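Local coordinates for protein DMSP lyase (Ruegeria pomeroyi, PDB 5CU1) that is a metalloprotein of the cupin clan that binds an iron(III) ion within its beta-barrel, at residues A[20-25]-A[78-83]; A[41-46]-A[118-123]; A[140-145]-A[199-204]; A[144-149]-A[192-197]. One frame throughout, in Å; residues are numbered along the deposited sequence.

Interaction 4, nearest the middle of the chain, is buried: strands 144-150 and 189-196 combine a backbone ladder with the Glu144-Arg196 salt bridge and the Trp195 bond to Glu145. Interaction 3 starts from the same strand and shares Glu144, Glu145 and the iron, but lies at the surface, with one backbone pair, a bridging water and proline contacts. Interaction 1 is buried too, yet joins two helices through apolar groups, without polar bonds between them; Phe80 CZ packs on Leu192 CD1 of interaction 4 at 4.1 Å. Interaction 2, partly buried and mainly apolar, joins a loop to a short strand and the turn after it. It meets interaction 1 through Leu23 and interaction 3 through Leu199.

Interaction 1. Residues A[20-25]-A[78-83]; sequences QNLLAE and DAFIAA
Leu22 drives its forked end into helix 74-83, where the Phe80 ring, Ala79 and Ala83 receive it. With CG anti to the backbone N (chi1 -173°), the leucine is thrown across the gap, and its two methyl groups share the work. CD1 stands over the centre of the Phe80 ring, 3.7 Å from the ring centroid, a CH-pi contact made almost along the ring normal; the same methyl lies 4.0 Å from Ala79 CB. CD2 touches both Phe80 CD1 and Ala83 CB, the latter at 3.8 Å. The leucine and phenylalanine side chains cross at about a right angle. Small alanines facing Leu22 suit the close backbone approach, with the CA atoms of Leu22 and Ala79 5.3 Å apart. At the margin, Asn21 OD1 and Glu25 CG both come to 4.4 Å from Ala79 CB.

The helix segments run nearly antiparallel, their axes 154° apart in direction and 8.9 Å apart at closest approach. Strand 107-110 packs against both helices: its Tyr109 touches Leu22 and Ala83 and hydrogen-bonds through OH to Phe80 O, joining the helices to the outermost strand of the sheet that also holds 124-130 and 189-196.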
loop_
_atom_site.group_PDB
_atom_site.type_symbol
_atom_site.label_atom_id
_atom_site.label_comp_id
_atom_site.label_asym_id
_atom_site.label_seq_id
_atom_site.Cartn_x
_atom_site.Cartn_y
_atom_site.Cartn_z
ATOM N N GLN A 20 -2.160 16.834 3.501
ATOM C CA GLN A 20 -1.068 17.720 3.630
ATOM C C GLN A 20 0.024 17.186 4.475
ATOM O O GLN A 20 0.944 16.972 3.932
ATOM C CB GLN A 20 -1.476 19.136 3.989
ATOM C CG GLN A 20 -2.149 19.962 2.905
ATOM C CD GLN A 20 -2.142 21.499 3.121
ATOM O OE1 GLN A 20 -1.496 22.082 4.014
ATOM N NE2 GLN A 20 -2.904 22.167 2.275
ATOM N N ASN A 21 -0.133 16.929 5.770
ATOM C CA ASN A 21 0.817 16.293 6.542
ATOM C C ASN A 21 1.423 14.993 6.022
ATOM O O ASN A 21 2.513 14.768 6.282
ATOM C CB ASN A 21 0.357 16.099 7.914
ATOM C CG ASN A 21 1.508 15.998 8.890
ATOM O OD1 ASN A 21 1.536 15.070 9.694
ATOM N ND2 ASN A 21 2.478 16.903 8.802
ATOM N N LEU A 22 0.610 14.160 5.383
ATOM C CA LEU A 22 0.939 12.890 4.772
ATOM C C LEU A 22 1.918 12.968 3.635
ATOM O O LEU A 22 2.885 12.480 3.773
ATOM C CB LEU A 22 -0.265 12.035 4.469
ATOM C CG LEU A 22 -0.178 10.590 3.972
ATOM C CD1 LEU A 22 0.733 9.732 4.836
ATOM C CD2 LEU A 22 -1.514 9.968 3.841
ATOM N N LEU A 23 1.669 13.764 2.678
ATOM C CA LEU A 23 2.599 14.109 1.700
ATOM C C LEU A 23 4.071 14.498 2.093
ATOM O O LEU A 23 4.965 13.980 1.642
ATOM C CB LEU A 23 1.972 15.064 0.729
ATOM C CG LEU A 23 2.850 15.378 -0.412
ATOM C CD1 LEU A 23 2.984 14.424 -1.449
ATOM C CD2 LEU A 23 2.093 16.367 -1.085
ATOM N N ALA A 24 4.146 15.416 2.991
ATOM C CA ALA A 24 5.226 15.800 3.725
ATOM C C ALA A 24 5.948 14.804 4.561
ATOM O O ALA A 24 7.096 14.864 4.575
ATOM C CB ALA A 24 4.929 17.049 4.445
ATOM N N GLU A 25 5.233 13.830 5.091
ATOM C CA GLU A 25 5.864 12.703 5.621
ATOM C C GLU A 25 6.395 11.692 4.587
ATOM O O GLU A 25 7.382 11.217 4.807
ATOM C CB GLU A 25 5.103 12.031 6.695
ATOM C CG GLU A 25 4.863 12.692 7.950
ATOM C CD GLU A 25 6.013 12.989 8.763
ATOM O OE1 GLU A 25 7.050 12.614 8.630
ATOM O OE2 GLU A 25 5.844 13.782 9.524
ATOM N N ASP A 78 1.320 7.112 11.390
ATOM C CA ASP A 78 0.339 7.912 12.047
ATOM C C ASP A 78 -0.409 8.805 11.128
ATOM O O ASP A 78 -1.508 8.836 11.122
ATOM C CB ASP A 78 0.823 8.557 13.326
ATOM C CG ASP A 78 1.375 7.567 14.360
ATOM O OD1 ASP A 78 1.079 6.545 14.508
ATOM O OD2 ASP A 78 2.125 7.790 15.140
ATOM N N ALA A 79 0.316 9.366 10.249
ATOM C CA ALA A 79 -0.161 10.037 9.141
ATOM C C ALA A 79 -0.985 9.292 8.135
ATOM O O ALA A 79 -1.937 9.668 7.945
ATOM C CB ALA A 79 0.874 10.884 8.616
ATOM N N PHE A 80 -0.649 8.101 7.795
ATOM C CA PHE A 80 -1.432 7.180 7.087
ATOM C C PHE A 80 -2.897 6.916 7.768
ATOM O O PHE A 80 -3.847 6.881 7.159
ATOM C CB PHE A 80 -0.637 5.929 6.584
ATOM C CG PHE A 80 0.088 6.032 5.259
ATOM C CD1 PHE A 80 -0.531 6.430 4.157
ATOM C CD2 PHE A 80 1.475 5.751 5.157
ATOM C CE1 PHE A 80 0.156 6.537 3.044
ATOM C CE2 PHE A 80 2.116 5.853 4.002
ATOM C CZ PHE A 80 1.472 6.253 2.960
ATOM N N ILE A 81 -2.903 6.676 9.033
ATOM C CA ILE A 81 -3.965 6.631 9.858
ATOM C C ILE A 81 -4.819 7.834 9.946
ATOM O O ILE A 81 -5.869 7.696 9.809
ATOM C CB ILE A 81 -3.592 6.050 11.170
ATOM C CG1 ILE A 81 -3.092 4.731 10.988
ATOM C CG2 ILE A 81 -4.684 5.951 12.099
ATOM C CD1 ILE A 81 -2.453 4.172 12.119
ATOM N N ALA A 82 -4.287 8.966 10.230
ATOM C CA ALA A 82 -4.936 10.206 10.185
ATOM C C ALA A 82 -5.673 10.636 8.938
ATOM O O ALA A 82 -6.726 10.928 9.028
ATOM C CB ALA A 82 -4.181 11.299 10.902
ATOM N N ALA A 83 -5.163 10.360 7.783
ATOM C CA ALA A 83 -5.807 10.615 6.509
ATOM C C ALA A 83 -6.663 9.615 6.012
ATOM O O ALA A 83 -7.268 9.874 5.139
ATOM C CB ALA A 83 -4.747 10.929 5.483
#

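Interaction 2. Residues A[41-46]-A[118-123]; sequences ALPDSL and FASDSL
Pro43 and Leu46 lean against the 118-123 segment, joining the loop after helix 34-39 to the edge of a small two-stranded antiparallel sheet, strands 47-48 and 118-119, in this cupin-clan protein. Two clusters of van der Waals contacts make the first shell. In one, the pyrrolidine ring of Pro43 presents CD to Leu123 CD1 at 3.8 Å, and its CG comes 4.0 Å from Ser122 OG. Leu123 holds CG between its backbone N and carbonyl carbon (chi1 72°), which brings CD1 against the proline ring. In the other cluster Leu46 does the touching mostly with its stem: CB lies 4.1 Å from Phe118 CB and 4.0 Å from Ala119 O, while CD2 reaches Ser120 OG at 4.2 Å. The backbones are nearest at this end, with Leu46 CA and Ala119 CA 5.7 Å apart.

Further out, the pairing of Ala119 with Thr47 through backbone hydrogen bonds fixes the chain just beyond Leu46 beside the strand. Helix 17-32 covers the hydrophobic side, since its Leu23 packs on both Leu46 and Phe118. Ile112, from a loop, touches Ser120 and Leu123. Within the 41-46 loop itself, Ser45 OG donates a weak hydrogen bond to Pro43 O at 2.9 Å.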
loop_
_atom_site.group_PDB
_atom_site.type_symbol
_atom_site.label_atom_id
_atom_site.label_comp_id
_atom_site.label_asym_id
_atom_site.label_seq_id
_atom_site.Cartn_x
_atom_site.Cartn_y
_atom_site.Cartn_z
ATOM N N ALA A 41 12.225 9.310 -8.596
ATOM C CA ALA A 41 12.321 10.663 -8.240
ATOM C C ALA A 41 11.063 11.290 -8.014
ATOM O O ALA A 41 10.163 11.123 -8.714
ATOM C CB ALA A 41 13.121 11.445 -9.246
ATOM N N LEU A 42 11.066 12.032 -6.969
ATOM C CA LEU A 42 9.955 12.792 -6.482
ATOM C C LEU A 42 9.948 14.015 -7.276
ATOM O O LEU A 42 10.986 14.610 -7.497
ATOM C CB LEU A 42 10.043 13.084 -5.039
ATOM C CG LEU A 42 9.031 12.382 -4.217
ATOM C CD1 LEU A 42 8.855 10.940 -4.622
ATOM C CD2 LEU A 42 9.089 12.571 -2.755
ATOM N N PRO A 43 8.705 14.290 -7.889
ATOM C CA PRO A 43 8.752 15.397 -8.834
ATOM C C PRO A 43 8.629 16.648 -8.247
ATOM O O PRO A 43 9.027 17.523 -8.919
ATOM C CB PRO A 43 7.527 15.241 -9.705
ATOM C CG PRO A 43 6.785 14.121 -9.245
ATOM C CD PRO A 43 7.302 13.672 -8.006
ATOM N N ASP A 44 8.067 16.719 -7.087
ATOM C CA ASP A 44 8.047 17.839 -6.166
ATOM C C ASP A 44 6.935 19.133 -6.163
ATOM O O ASP A 44 7.002 20.141 -5.457
ATOM C CB ASP A 44 9.469 18.126 -5.668
ATOM C CG ASP A 44 9.554 18.221 -4.089
ATOM O OD1 ASP A 44 10.103 17.319 -3.433
ATOM O OD2 ASP A 44 9.014 19.202 -3.565
ATOM N N SER A 45 5.805 18.846 -6.746
ATOM C CA SER A 45 5.375 19.151 -8.023
ATOM C C SER A 45 4.279 18.254 -8.342
ATOM O O SER A 45 4.245 17.714 -9.369
ATOM C CB SER A 45 6.527 19.155 -9.018
ATOM O OG SER A 45 7.491 19.928 -8.458
ATOM N N LEU A 46 3.311 18.215 -7.461
ATOM C CA LEU A 46 2.139 17.377 -7.707
ATOM C C LEU A 46 0.794 18.193 -7.741
ATOM O O LEU A 46 0.487 18.859 -6.870
ATOM C CB LEU A 46 2.148 16.353 -6.638
ATOM C CG LEU A 46 3.401 15.589 -6.515
ATOM C CD1 LEU A 46 3.497 15.564 -5.084
ATOM C CD2 LEU A 46 3.276 14.193 -6.903
ATOM N N PHE A 118 -3.389 13.798 -4.909
ATOM C CA PHE A 118 -2.379 14.326 -5.782
ATOM C C PHE A 118 -2.248 13.577 -7.015
ATOM O O PHE A 118 -2.433 12.472 -6.989
ATOM C CB PHE A 118 -1.048 14.392 -5.054
ATOM C CG PHE A 118 -1.144 15.113 -3.752
ATOM C CD1 PHE A 118 -1.312 14.402 -2.575
ATOM C CD2 PHE A 118 -1.235 16.521 -3.714
ATOM C CE1 PHE A 118 -1.407 15.033 -1.423
ATOM C CE2 PHE A 118 -1.375 17.126 -2.502
ATOM C CZ PHE A 118 -1.491 16.387 -1.395
ATOM N N ALA A 119 -1.983 14.237 -8.098
ATOM C CA ALA A 119 -1.883 13.612 -9.341
ATOM C C ALA A 119 -0.484 13.564 -9.860
ATOM O O ALA A 119 0.166 14.345 -9.500
ATOM C CB ALA A 119 -2.805 14.240 -10.277
ATOM N N SER A 120 -0.097 12.615 -10.696
ATOM C CA SER A 120 1.270 12.396 -11.262
ATOM C C SER A 120 1.279 11.484 -12.406
ATOM O O SER A 120 0.605 10.585 -12.390
ATOM C CB SER A 120 2.172 11.891 -10.273
ATOM O OG SER A 120 3.382 12.154 -10.598
ATOM N N ASP A 121 2.027 11.733 -13.449
ATOM C CA ASP A 121 2.370 10.748 -14.482
ATOM C C ASP A 121 3.622 9.914 -14.340
ATOM O O ASP A 121 3.832 9.109 -15.077
ATOM C CB ASP A 121 2.533 11.368 -15.797
ATOM C CG ASP A 121 1.364 12.074 -16.305
ATOM O OD1 ASP A 121 0.334 11.517 -16.197
ATOM O OD2 ASP A 121 1.575 13.120 -17.016
ATOM N N SER A 122 4.278 10.040 -13.298
ATOM C CA SER A 122 5.443 9.401 -13.163
ATOM C C SER A 122 5.460 8.250 -12.044
ATOM O O SER A 122 6.039 7.354 -12.146
ATOM C CB SER A 122 6.517 10.509 -13.073
ATOM O OG SER A 122 6.697 11.206 -11.923
ATOM N N LEU A 123 4.735 8.430 -11.024
ATOM C CA LEU A 123 4.498 7.590 -9.918
ATOM C C LEU A 123 3.030 7.492 -9.432
ATOM O O LEU A 123 2.291 8.287 -9.722
ATOM C CB LEU A 123 5.547 7.911 -8.815
ATOM C CG LEU A 123 5.704 9.072 -7.902
ATOM C CD1 LEU A 123 5.636 10.372 -8.640
ATOM C CD2 LEU A 123 4.674 9.133 -6.899
#

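Interaction 3. Residues A[140-145]-A[199-204]; sequences QHPAEE and LETAPV. With FE (Fe (III) ion), chain B.
Gln140 and Val204 form an antiparallel hydrogen-bonded pair joining strands 135-140 and 204-205. Val204 N gives the stronger bond, to Gln140 O at 2.9 Å and nearly straight at 165°, with the donor in the carbonyl plane; the return bond from Gln140 N to Val204 O is weak. The same Gln140 O also receives a CA-H...O contact from Pro203 CA. A water ties the segments further along, accepting from Ala143 N at 2.9 Å and donating to Thr201 O at 2.8 Å.

Apolar contacts accompany these bonds. Pro142 lays CG and CD across Thr201 at about a right angle, CG lying 3.7 Å from Thr201 CG2. Gln140 CG meets Val204 CG2, while its amide oxygen OE1 bonds beyond the segments to Thr206. Pro203 CB comes to the edge of the His141 ring, 3.5 Å from CD2.

One hydrogen bond orients a metal ligand. His141 ND1 donates to Ala143 O at 3.2 Å in the plane of the imidazole and on a carbonyl lone pair, which fixes the ring's rotation and turns NE2 to the iron, 2.4 Å away. Glu145 chelates the ion through both carboxylate oxygens, and His180 supplies a further ligand. Histidines and a glutamate around one metal, carried on beta-strands and their connecting loop, are the familiar site of the cupin fold.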
loop_
_atom_site.group_PDB
_atom_site.type_symbol
_atom_site.label_atom_id
_atom_site.label_comp_id
_atom_site.label_asym_id
_atom_site.label_seq_id
_atom_site.Cartn_x
_atom_site.Cartn_y
_atom_site.Cartn_z
ATOM N N GLN A 140 -1.077 -9.369 -9.593
ATOM C CA GLN A 140 -0.295 -8.884 -10.595
ATOM C C GLN A 140 -0.833 -7.656 -11.344
ATOM O O GLN A 140 -1.908 -7.513 -11.505
ATOM C CB GLN A 140 0.207 -10.007 -11.526
ATOM C CG GLN A 140 -0.926 -10.416 -12.487
ATOM C CD GLN A 140 -0.959 -11.704 -13.225
ATOM O OE1 GLN A 140 -0.521 -12.693 -12.874
ATOM N NE2 GLN A 140 -1.516 -11.637 -14.222
ATOM N N HIS A 141 0.075 -6.926 -11.876
ATOM C CA HIS A 141 -0.035 -5.716 -12.584
ATOM C C HIS A 141 1.163 -5.248 -13.379
ATOM O O HIS A 141 2.225 -5.465 -13.066
ATOM C CB HIS A 141 -0.437 -4.598 -11.729
ATOM C CG HIS A 141 0.279 -4.526 -10.437
ATOM N ND1 HIS A 141 1.579 -4.179 -10.302
ATOM C CD2 HIS A 141 -0.128 -4.839 -9.217
ATOM C CE1 HIS A 141 1.903 -4.170 -9.062
ATOM N NE2 HIS A 141 0.913 -4.627 -8.385
ATOM N N PRO A 142 0.944 -4.538 -14.438
ATOM C CA PRO A 142 1.922 -3.808 -15.252
ATOM C C PRO A 142 2.888 -2.801 -14.691
ATOM O O PRO A 142 3.918 -2.993 -15.074
ATOM C CB PRO A 142 1.019 -3.191 -16.292
ATOM C CG PRO A 142 -0.065 -4.033 -16.307
ATOM C CD PRO A 142 -0.338 -4.518 -15.057
ATOM N N ALA A 143 2.565 -1.980 -13.693
ATOM C CA ALA A 143 3.434 -1.298 -12.971
ATOM C C ALA A 143 4.492 -2.169 -12.321
ATOM O O ALA A 143 4.235 -3.038 -11.727
ATOM C CB ALA A 143 2.747 -0.442 -11.930
ATOM N N GLU A 144 5.666 -1.677 -12.385
ATOM C CA GLU A 144 6.672 -1.909 -11.452
ATOM C C GLU A 144 6.436 -1.344 -10.103
ATOM O O GLU A 144 5.957 -0.322 -9.964
ATOM C CB GLU A 144 7.983 -1.504 -11.986
ATOM C CG GLU A 144 8.355 -2.063 -13.294
ATOM C CD GLU A 144 9.783 -1.785 -13.738
ATOM O OE1 GLU A 144 10.180 -0.771 -13.906
ATOM O OE2 GLU A 144 10.510 -2.632 -14.001
ATOM N N GLU A 145 6.799 -2.147 -9.177
ATOM C CA GLU A 145 6.515 -1.992 -7.801
ATOM C C GLU A 145 7.579 -2.132 -6.719
ATOM O O GLU A 145 8.269 -2.883 -6.751
ATOM C CB GLU A 145 5.203 -2.699 -7.451
ATOM C CG GLU A 145 4.785 -2.856 -6.093
ATOM C CD GLU A 145 3.620 -3.723 -5.906
ATOM O OE1 GLU A 145 3.637 -4.814 -5.953
ATOM O OE2 GLU A 145 2.629 -3.273 -5.782
ATOM N N LEU A 199 0.552 3.046 -14.874
ATOM C CA LEU A 199 -0.111 3.326 -13.603
ATOM C C LEU A 199 -1.605 3.082 -13.682
ATOM O O LEU A 199 -2.296 3.023 -12.668
ATOM C CB LEU A 199 0.146 4.778 -13.176
ATOM C CG LEU A 199 1.602 5.238 -13.258
ATOM C CD1 LEU A 199 1.732 6.728 -12.987
ATOM C CD2 LEU A 199 2.413 4.429 -12.285
ATOM N N GLU A 200 -2.096 2.931 -14.900
ATOM C CA GLU A 200 -3.531 2.944 -15.151
ATOM C C GLU A 200 -4.179 1.570 -14.982
ATOM O O GLU A 200 -5.333 1.481 -14.594
ATOM C CB GLU A 200 -3.777 3.515 -16.552
ATOM C CG GLU A 200 -5.049 3.096 -17.258
ATOM C CD GLU A 200 -5.091 3.639 -18.677
ATOM O OE1 GLU A 200 -4.395 4.648 -18.937
ATOM O OE2 GLU A 200 -5.794 3.051 -19.534
ATOM N N THR A 201 -3.422 0.507 -15.238
ATOM C CA THR A 201 -3.942 -0.871 -15.178
ATOM C C THR A 201 -4.040 -1.408 -13.744
ATOM O O THR A 201 -3.025 -1.584 -13.072
ATOM C CB THR A 201 -3.049 -1.826 -16.014
ATOM O OG1 THR A 201 -2.866 -1.279 -17.331
ATOM C CG2 THR A 201 -3.667 -3.193 -16.129
ATOM N N ALA A 202 -5.259 -1.674 -13.276
ATOM C CA ALA A 202 -5.450 -2.176 -11.909
ATOM C C ALA A 202 -4.909 -3.603 -11.728
ATOM O O ALA A 202 -4.936 -4.404 -12.660
ATOM C CB ALA A 202 -6.932 -2.122 -11.527
ATOM N N PRO A 203 -4.420 -3.929 -10.521
ATOM C CA PRO A 203 -4.004 -5.309 -10.201
ATOM C C PRO A 203 -5.123 -6.343 -10.410
ATOM O O PRO A 203 -6.298 -6.036 -10.183
ATOM C CB PRO A 203 -3.610 -5.227 -8.718
ATOM C CG PRO A 203 -4.188 -3.918 -8.215
ATOM C CD PRO A 203 -4.223 -3.006 -9.388
ATOM N N VAL A 204 -4.761 -7.540 -10.870
ATOM C CA VAL A 204 -5.720 -8.636 -11.002
ATOM C C VAL A 204 -5.180 -9.883 -10.293
ATOM O O VAL A 204 -3.968 -10.031 -10.114
ATOM C CB VAL A 204 -6.038 -8.964 -12.496
ATOM C CG1 VAL A 204 -6.764 -7.778 -13.172
ATOM C CG2 VAL A 204 -4.772 -9.328 -13.266
HETATM FE FE FE B . 1.336 -5.248 -6.092
HETATM O O HOH W 1 -0.251 -1.187 -13.542
#

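Interaction 4. Residues A[144-149]-A[192-197]; sequences EEIYFI and LVLWRG. With FE (Fe (III) ion), chain B.
Glu145 is extended, with CG anti to the backbone N (chi1 171°), which carries its carboxylate past Val193 to the iron and to Trp195. On the neighbouring strand, Trp195 keeps CG anti to its carbonyl carbon (chi1 -79°), and its indole NE1 donates to Glu145 OE2 at 3.2 Å. That bond meets the anti side of the oxygen, 34° out of the carboxylate plane. Val193 adds both methyls to this face: CG1 lies 3.3 Å from Glu145 OE2, and CG2 sits over the centre of the Tyr147 ring, 3.8 Å from its centroid, in a CH-pi contact.

On the other face, Ile146 and Leu194 lie side by side, and Ile146 CG2 touches Leu194 CB at 3.6 Å; Phe39 of helix 34-39 covers both. Near the strand end Arg196 NE and NH2 form a salt bridge with Glu144, reaching OE1 at 3.1 and 3.2 Å from above the same face of the carboxylate, with OE1 near the guanidinium plane; Arg196 also bonds through NH1 to Phe39 O.

Hydrogen-bonded pairs Glu144-Arg196 (one bond weak), Ile146-Leu194 and Phe148-Leu192 alternate with non-hydrogen-bonded pairs along the strands. Trp195 and His174 form a second shell, hydrogen-bonding OE2 and OE1 of the carboxylate that binds the iron, which probably restricts its rotation.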
loop_
_atom_site.group_PDB
_atom_site.type_symbol
_atom_site.label_atom_id
_atom_site.label_comp_id
_atom_site.label_asym_id
_atom_site.label_seq_id
_atom_site.Cartn_x
_atom_site.Cartn_y
_atom_site.Cartn_z
ATOM N N GLU A 144 5.666 -1.677 -12.385
ATOM C CA GLU A 144 6.672 -1.909 -11.452
ATOM C C GLU A 144 6.436 -1.344 -10.103
ATOM O O GLU A 144 5.957 -0.322 -9.964
ATOM C CB GLU A 144 7.983 -1.504 -11.986
ATOM C CG GLU A 144 8.355 -2.063 -13.294
ATOM C CD GLU A 144 9.783 -1.785 -13.738
ATOM O OE1 GLU A 144 10.180 -0.771 -13.906
ATOM O OE2 GLU A 144 10.510 -2.632 -14.001
ATOM N N GLU A 145 6.799 -2.147 -9.177
ATOM C CA GLU A 145 6.515 -1.992 -7.801
ATOM C C GLU A 145 7.579 -2.132 -6.719
ATOM O O GLU A 145 8.269 -2.883 -6.751
ATOM C CB GLU A 145 5.203 -2.699 -7.451
ATOM C CG GLU A 145 4.785 -2.856 -6.093
ATOM C CD GLU A 145 3.620 -3.723 -5.906
ATOM O OE1 GLU A 145 3.637 -4.814 -5.953
ATOM O OE2 GLU A 145 2.629 -3.273 -5.782
ATOM N N ILE A 146 7.599 -1.231 -5.822
ATOM C CA ILE A 146 8.163 -1.351 -4.504
ATOM C C ILE A 146 7.269 -1.398 -3.248
ATOM O O ILE A 146 6.573 -0.594 -3.057
ATOM C CB ILE A 146 9.436 -0.466 -4.396
ATOM C CG1 ILE A 146 10.509 -1.095 -3.509
ATOM C CG2 ILE A 146 9.171 1.042 -4.304
ATOM C CD1 ILE A 146 11.751 -0.224 -3.340
ATOM N N TYR A 147 7.359 -2.412 -2.460
ATOM C CA TYR A 147 6.892 -2.534 -1.095
ATOM C C TYR A 147 7.943 -2.246 0.034
ATOM O O TYR A 147 8.780 -2.936 0.307
ATOM C CB TYR A 147 6.094 -3.870 -0.948
ATOM C CG TYR A 147 4.614 -4.077 -1.165
ATOM C CD1 TYR A 147 4.072 -4.283 -2.361
ATOM C CD2 TYR A 147 3.801 -4.249 -0.125
ATOM C CE1 TYR A 147 2.779 -4.624 -2.526
ATOM C CE2 TYR A 147 2.527 -4.520 -0.256
ATOM C CZ TYR A 147 1.981 -4.704 -1.440
ATOM O OH TYR A 147 0.735 -5.023 -1.414
ATOM N N PHE A 148 7.811 -1.150 0.613
ATOM C CA PHE A 148 8.442 -0.659 1.801
ATOM C C PHE A 148 7.583 -0.772 3.021
ATOM O O PHE A 148 6.736 -0.139 3.142
ATOM C CB PHE A 148 9.153 0.716 1.553
ATOM C CG PHE A 148 10.027 1.191 2.629
ATOM C CD1 PHE A 148 11.407 1.235 2.517
ATOM C CD2 PHE A 148 9.495 1.659 3.717
ATOM C CE1 PHE A 148 12.156 1.670 3.445
ATOM C CE2 PHE A 148 10.295 2.087 4.707
ATOM C CZ PHE A 148 11.626 2.051 4.545
ATOM N N ILE A 149 7.963 -1.548 3.899
ATOM C CA ILE A 149 7.305 -1.835 5.111
ATOM C C ILE A 149 7.513 -0.733 6.245
ATOM O O ILE A 149 8.561 -0.464 6.672
ATOM C CB ILE A 149 7.564 -3.284 5.598
ATOM C CG1 ILE A 149 6.688 -4.276 5.016
ATOM C CG2 ILE A 149 7.350 -3.485 6.961
ATOM C CD1 ILE A 149 6.825 -4.662 3.652
ATOM N N LEU A 192 4.215 1.248 2.593
ATOM C CA LEU A 192 4.158 2.178 1.491
ATOM C C LEU A 192 4.419 1.378 0.236
ATOM O O LEU A 192 5.333 0.550 0.217
ATOM C CB LEU A 192 5.201 3.281 1.645
ATOM C CG LEU A 192 5.446 4.157 0.416
ATOM C CD1 LEU A 192 4.260 5.095 0.180
ATOM C CD2 LEU A 192 6.763 4.935 0.541
ATOM N N VAL A 193 3.597 1.604 -0.790
ATOM C CA VAL A 193 3.734 0.953 -2.083
ATOM C C VAL A 193 3.873 1.993 -3.190
ATOM O O VAL A 193 2.980 2.805 -3.364
ATOM C CB VAL A 193 2.528 0.071 -2.389
ATOM C CG1 VAL A 193 2.799 -0.798 -3.625
ATOM C CG2 VAL A 193 2.186 -0.767 -1.184
ATOM N N LEU A 194 4.992 1.969 -3.921
ATOM C CA LEU A 194 5.227 2.877 -5.046
ATOM C C LEU A 194 5.084 2.168 -6.377
ATOM O O LEU A 194 5.502 1.029 -6.512
ATOM C CB LEU A 194 6.623 3.501 -4.961
ATOM C CG LEU A 194 6.881 4.317 -3.694
ATOM C CD1 LEU A 194 8.246 4.954 -3.727
ATOM C CD2 LEU A 194 5.804 5.378 -3.505
ATOM N N TRP A 195 4.467 2.849 -7.344
ATOM C CA TRP A 195 4.312 2.363 -8.717
ATOM C C TRP A 195 5.022 3.277 -9.701
ATOM O O TRP A 195 5.083 4.496 -9.517
ATOM C CB TRP A 195 2.842 2.280 -9.130
ATOM C CG TRP A 195 2.127 1.101 -8.631
ATOM C CD1 TRP A 195 2.470 0.335 -7.578
ATOM C CD2 TRP A 195 0.923 0.542 -9.167
ATOM N NE1 TRP A 195 1.558 -0.673 -7.410
ATOM C CE2 TRP A 195 0.600 -0.568 -8.379
ATOM C CE3 TRP A 195 0.090 0.878 -10.235
ATOM C CZ2 TRP A 195 -0.516 -1.361 -8.636
ATOM C CZ3 TRP A 195 -1.017 0.099 -10.482
ATOM C CH2 TRP A 195 -1.310 -1.010 -9.689
ATOM N N ARG A 196 5.536 2.678 -10.764
ATOM C CA ARG A 196 6.137 3.437 -11.835
ATOM C C ARG A 196 5.817 2.693 -13.109
ATOM O O ARG A 196 5.607 1.481 -13.075
ATOM C CB ARG A 196 7.640 3.604 -11.613
ATOM C CG ARG A 196 8.446 2.322 -11.727
ATOM C CD ARG A 196 9.902 2.520 -11.321
ATOM N NE ARG A 196 10.736 1.432 -11.842
ATOM C CZ ARG A 196 12.060 1.363 -11.735
ATOM N NH1 ARG A 196 12.755 2.303 -11.110
ATOM N NH2 ARG A 196 12.698 0.338 -12.267
ATOM N N GLY A 197 5.740 3.420 -14.222
ATOM C CA GLY A 197 5.416 2.822 -15.498
ATOM C C GLY A 197 3.943 2.939 -15.821
ATOM O O GLY A 197 3.382 4.017 -15.747
HETATM FE FE FE B . 1.336 -5.248 -6.092
#